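Local coordinates for sporozoite surface protein 2 (Plasmodium vivax, PDB 4HQO), which serves as a sporozoite surface adhesion receptor for gliding motility, its von Willebrand factor A and thrombospondin type 1 domains probably engaging host ligands, at residues T102-V112 with V129-S139. The protein carries 4 engineered substitutions. Numbering follows the deposited sequence.
Sequences TTSMTAALDEV and VILMTDGVPNS. Engineered in segment 102-112: Ser104 (natural residue Asn). With MG (magnesium ion), chain E.
Two of the loops that form the metal-ion-dependent adhesion site (MIDAS) of the von Willebrand factor A domain meet here, with Thr103 against Pro137 and Asn138. Thr103 OG1 binds the magnesium ion at 2.2 Å, Ser28 and Ser30 supply the other protein ligands, and three waters complete the shell. The hydroxyl of Thr103 lies anti to the carbonyl carbon (chi1 -44°), which turns OG1 to the metal and brings the methyl CG2 near Val136 O. Asp134 reaches the ion indirectly: OD1 lies within hydrogen-bonding distance of a metal-bound water and OD2 bonds Ser30 OG, consistent with a second-shell role.

Asn138 suits its place because its amide and backbone grip Thr103 together. Thr103 N donates to Asn138 OD1 (2.8 Å, 164°) from above the amide plane, and Asn138 N returns a bond to Thr103 O at 3.1 Å. That carbonyl also accepts from Met105 N, on the opposite face of its plane.

Behind the site, helix 105-112 runs nearly antiparallel to strand 129-133, a central strand of the Rossmann-like sheet. Met105, long and flexible, packs its CB against Pro137 CB at 3.8 Å, and its SD lies by Leu131 CD2, the two side chains crossing at about a right angle. Farther along, branched Val112 and Val129 meet tip to tip, Val112 CG1 to Val129 CG2 at 3.9 Å. Thr133 OG1, hydrogen-bonded to Asp26, closes an ST turn by accepting from Gly135 N at 3.0 Å, and the bend of Met105 at chi3 (-61°) carries its CE methyl to 3.2 Å from Thr133 OG1.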
# COMPACT_ATOMS: atom_id res chain seq x y z
N THR A 102 14.42 -24.59 7.87
CA THR A 102 15.09 -23.38 8.33
C THR A 102 14.18 -22.16 8.08
O THR A 102 12.98 -22.32 7.86
CB THR A 102 16.47 -23.26 7.67
OG1 THR A 102 16.33 -23.40 6.25
CG2 THR A 102 17.41 -24.40 8.19
N THR A 103 14.74 -20.96 8.13
CA THR A 103 13.94 -19.73 8.21
C THR A 103 14.38 -18.66 7.21
O THR A 103 15.19 -17.80 7.53
CB THR A 103 14.01 -19.15 9.63
OG1 THR A 103 13.87 -20.21 10.59
CG2 THR A 103 12.92 -18.11 9.85
N SER A 104 13.84 -18.73 5.99
CA SER A 104 14.19 -17.80 4.93
C SER A 104 13.56 -16.41 5.11
O SER A 104 12.77 -15.94 4.28
CB SER A 104 13.76 -18.38 3.58
OG SER A 104 14.52 -19.53 3.27
N MET A 105 13.92 -15.73 6.20
CA MET A 105 13.24 -14.48 6.54
C MET A 105 13.65 -13.34 5.60
O MET A 105 12.82 -12.52 5.21
CB MET A 105 13.52 -14.10 8.00
CG MET A 105 12.85 -12.82 8.44
SD MET A 105 13.34 -12.33 10.10
CE MET A 105 12.75 -13.74 11.04
N THR A 106 14.93 -13.29 5.25
CA THR A 106 15.44 -12.27 4.34
C THR A 106 14.77 -12.40 2.97
O THR A 106 14.37 -11.41 2.38
CB THR A 106 16.97 -12.39 4.19
OG1 THR A 106 17.60 -12.12 5.45
CG2 THR A 106 17.51 -11.43 3.10
N ALA A 107 14.63 -13.63 2.49
CA ALA A 107 13.98 -13.86 1.19
C ALA A 107 12.50 -13.44 1.17
O ALA A 107 12.02 -12.90 0.17
CB ALA A 107 14.15 -15.33 0.75
N ALA A 108 11.79 -13.65 2.27
CA ALA A 108 10.39 -13.23 2.34
C ALA A 108 10.28 -11.70 2.30
O ALA A 108 9.45 -11.14 1.58
CB ALA A 108 9.73 -13.77 3.61
N LEU A 109 11.13 -11.03 3.06
CA LEU A 109 11.16 -9.57 3.09
C LEU A 109 11.60 -9.01 1.74
O LEU A 109 11.14 -7.95 1.31
CB LEU A 109 12.10 -9.09 4.20
CG LEU A 109 11.61 -9.23 5.63
CD1 LEU A 109 12.79 -9.23 6.58
CD2 LEU A 109 10.64 -8.09 5.98
N ASP A 110 12.47 -9.74 1.06
CA ASP A 110 12.91 -9.36 -0.28
C ASP A 110 11.77 -9.39 -1.30
O ASP A 110 11.81 -8.68 -2.30
CB ASP A 110 14.04 -10.25 -0.76
CG ASP A 110 15.39 -9.61 -0.59
OD1 ASP A 110 15.47 -8.36 -0.69
OD2 ASP A 110 16.37 -10.35 -0.35
N GLU A 111 10.78 -10.25 -1.07
CA GLU A 111 9.61 -10.26 -1.94
C GLU A 111 8.91 -8.90 -1.90
O GLU A 111 8.46 -8.39 -2.93
CB GLU A 111 8.64 -11.38 -1.56
CG GLU A 111 9.21 -12.79 -1.68
CD GLU A 111 9.41 -13.27 -3.12
OE1 GLU A 111 9.67 -14.47 -3.30
OE2 GLU A 111 9.30 -12.46 -4.06
N VAL A 112 8.86 -8.30 -0.71
CA VAL A 112 8.27 -6.96 -0.59
C VAL A 112 9.08 -5.94 -1.36
O VAL A 112 8.50 -5.10 -2.05
CB VAL A 112 8.13 -6.52 0.87
CG1 VAL A 112 7.36 -5.20 0.95
CG2 VAL A 112 7.39 -7.59 1.66
N VAL A 129 4.10 -3.98 6.29
CA VAL A 129 4.53 -5.36 6.44
C VAL A 129 4.21 -5.87 7.83
O VAL A 129 4.59 -5.24 8.82
CB VAL A 129 6.04 -5.54 6.19
CG1 VAL A 129 6.43 -7.00 6.45
CG2 VAL A 129 6.41 -5.13 4.77
N ILE A 130 3.52 -6.99 7.91
CA ILE A 130 3.36 -7.66 9.19
C ILE A 130 4.22 -8.91 9.18
O ILE A 130 3.99 -9.83 8.39
CB ILE A 130 1.89 -7.99 9.49
CG1 ILE A 130 1.07 -6.71 9.58
CG2 ILE A 130 1.78 -8.78 10.78
CD1 ILE A 130 -0.38 -6.95 9.93
N LEU A 131 5.24 -8.94 10.03
CA LEU A 131 6.18 -10.05 10.09
C LEU A 131 5.89 -10.91 11.32
O LEU A 131 6.08 -10.46 12.45
CB LEU A 131 7.62 -9.52 10.11
CG LEU A 131 8.75 -10.55 10.26
CD1 LEU A 131 8.83 -11.47 9.03
CD2 LEU A 131 10.08 -9.83 10.51
N MET A 132 5.43 -12.14 11.09
CA MET A 132 5.13 -13.05 12.20
C MET A 132 6.24 -14.07 12.32
O MET A 132 6.41 -14.91 11.43
CB MET A 132 3.81 -13.79 11.96
CG MET A 132 2.59 -12.91 12.02
SD MET A 132 1.08 -13.81 11.60
CE MET A 132 1.18 -15.18 12.71
N THR A 133 6.99 -14.03 13.42
CA THR A 133 8.17 -14.88 13.56
C THR A 133 8.58 -15.10 15.02
O THR A 133 8.16 -14.35 15.90
CB THR A 133 9.35 -14.28 12.76
OG1 THR A 133 10.48 -15.17 12.79
CG2 THR A 133 9.75 -12.92 13.34
N ASP A 134 9.37 -16.14 15.27
CA ASP A 134 10.04 -16.32 16.57
C ASP A 134 11.38 -15.58 16.60
O ASP A 134 12.07 -15.57 17.62
CB ASP A 134 10.24 -17.80 16.91
CG ASP A 134 11.18 -18.52 15.95
OD1 ASP A 134 11.74 -17.88 15.02
OD2 ASP A 134 11.38 -19.73 16.14
N GLY A 135 11.77 -15.00 15.48
CA GLY A 135 12.93 -14.13 15.45
C GLY A 135 14.26 -14.85 15.39
O GLY A 135 15.25 -14.36 15.95
N VAL A 136 14.29 -15.99 14.71
CA VAL A 136 15.54 -16.74 14.48
C VAL A 136 15.73 -16.98 12.98
O VAL A 136 15.45 -18.06 12.46
CB VAL A 136 15.53 -18.10 15.22
CG1 VAL A 136 16.94 -18.69 15.26
CG2 VAL A 136 15.00 -17.93 16.64
N PRO A 137 16.19 -15.94 12.25
CA PRO A 137 16.36 -16.08 10.80
C PRO A 137 17.62 -16.86 10.44
O PRO A 137 18.48 -17.09 11.30
CB PRO A 137 16.48 -14.63 10.32
CG PRO A 137 17.10 -13.92 11.49
CD PRO A 137 16.48 -14.57 12.71
N ASN A 138 17.72 -17.27 9.18
CA ASN A 138 18.92 -17.94 8.69
C ASN A 138 20.15 -17.04 8.74
O ASN A 138 21.26 -17.53 8.87
CB ASN A 138 18.71 -18.45 7.26
CG ASN A 138 17.79 -19.67 7.20
OD1 ASN A 138 17.47 -20.26 8.23
ND2 ASN A 138 17.38 -20.04 6.00
N SER A 139 19.94 -15.73 8.62
CA SER A 139 21.02 -14.75 8.73
C SER A 139 20.52 -13.49 9.44
O SER A 139 19.68 -12.78 8.91
CB SER A 139 21.53 -14.35 7.35
OG SER A 139 22.57 -13.39 7.47
MG MG E . 13.15 -21.12 12.46
O HOH W 1 16.44 -21.92 3.79
O HOH W 2 16.82 -21.03 10.75
O HOH W 3 12.32 -19.14 12.72
O HOH W 4 15.19 -20.96 13.03
O HOH W 5 13.74 -23.21 12.25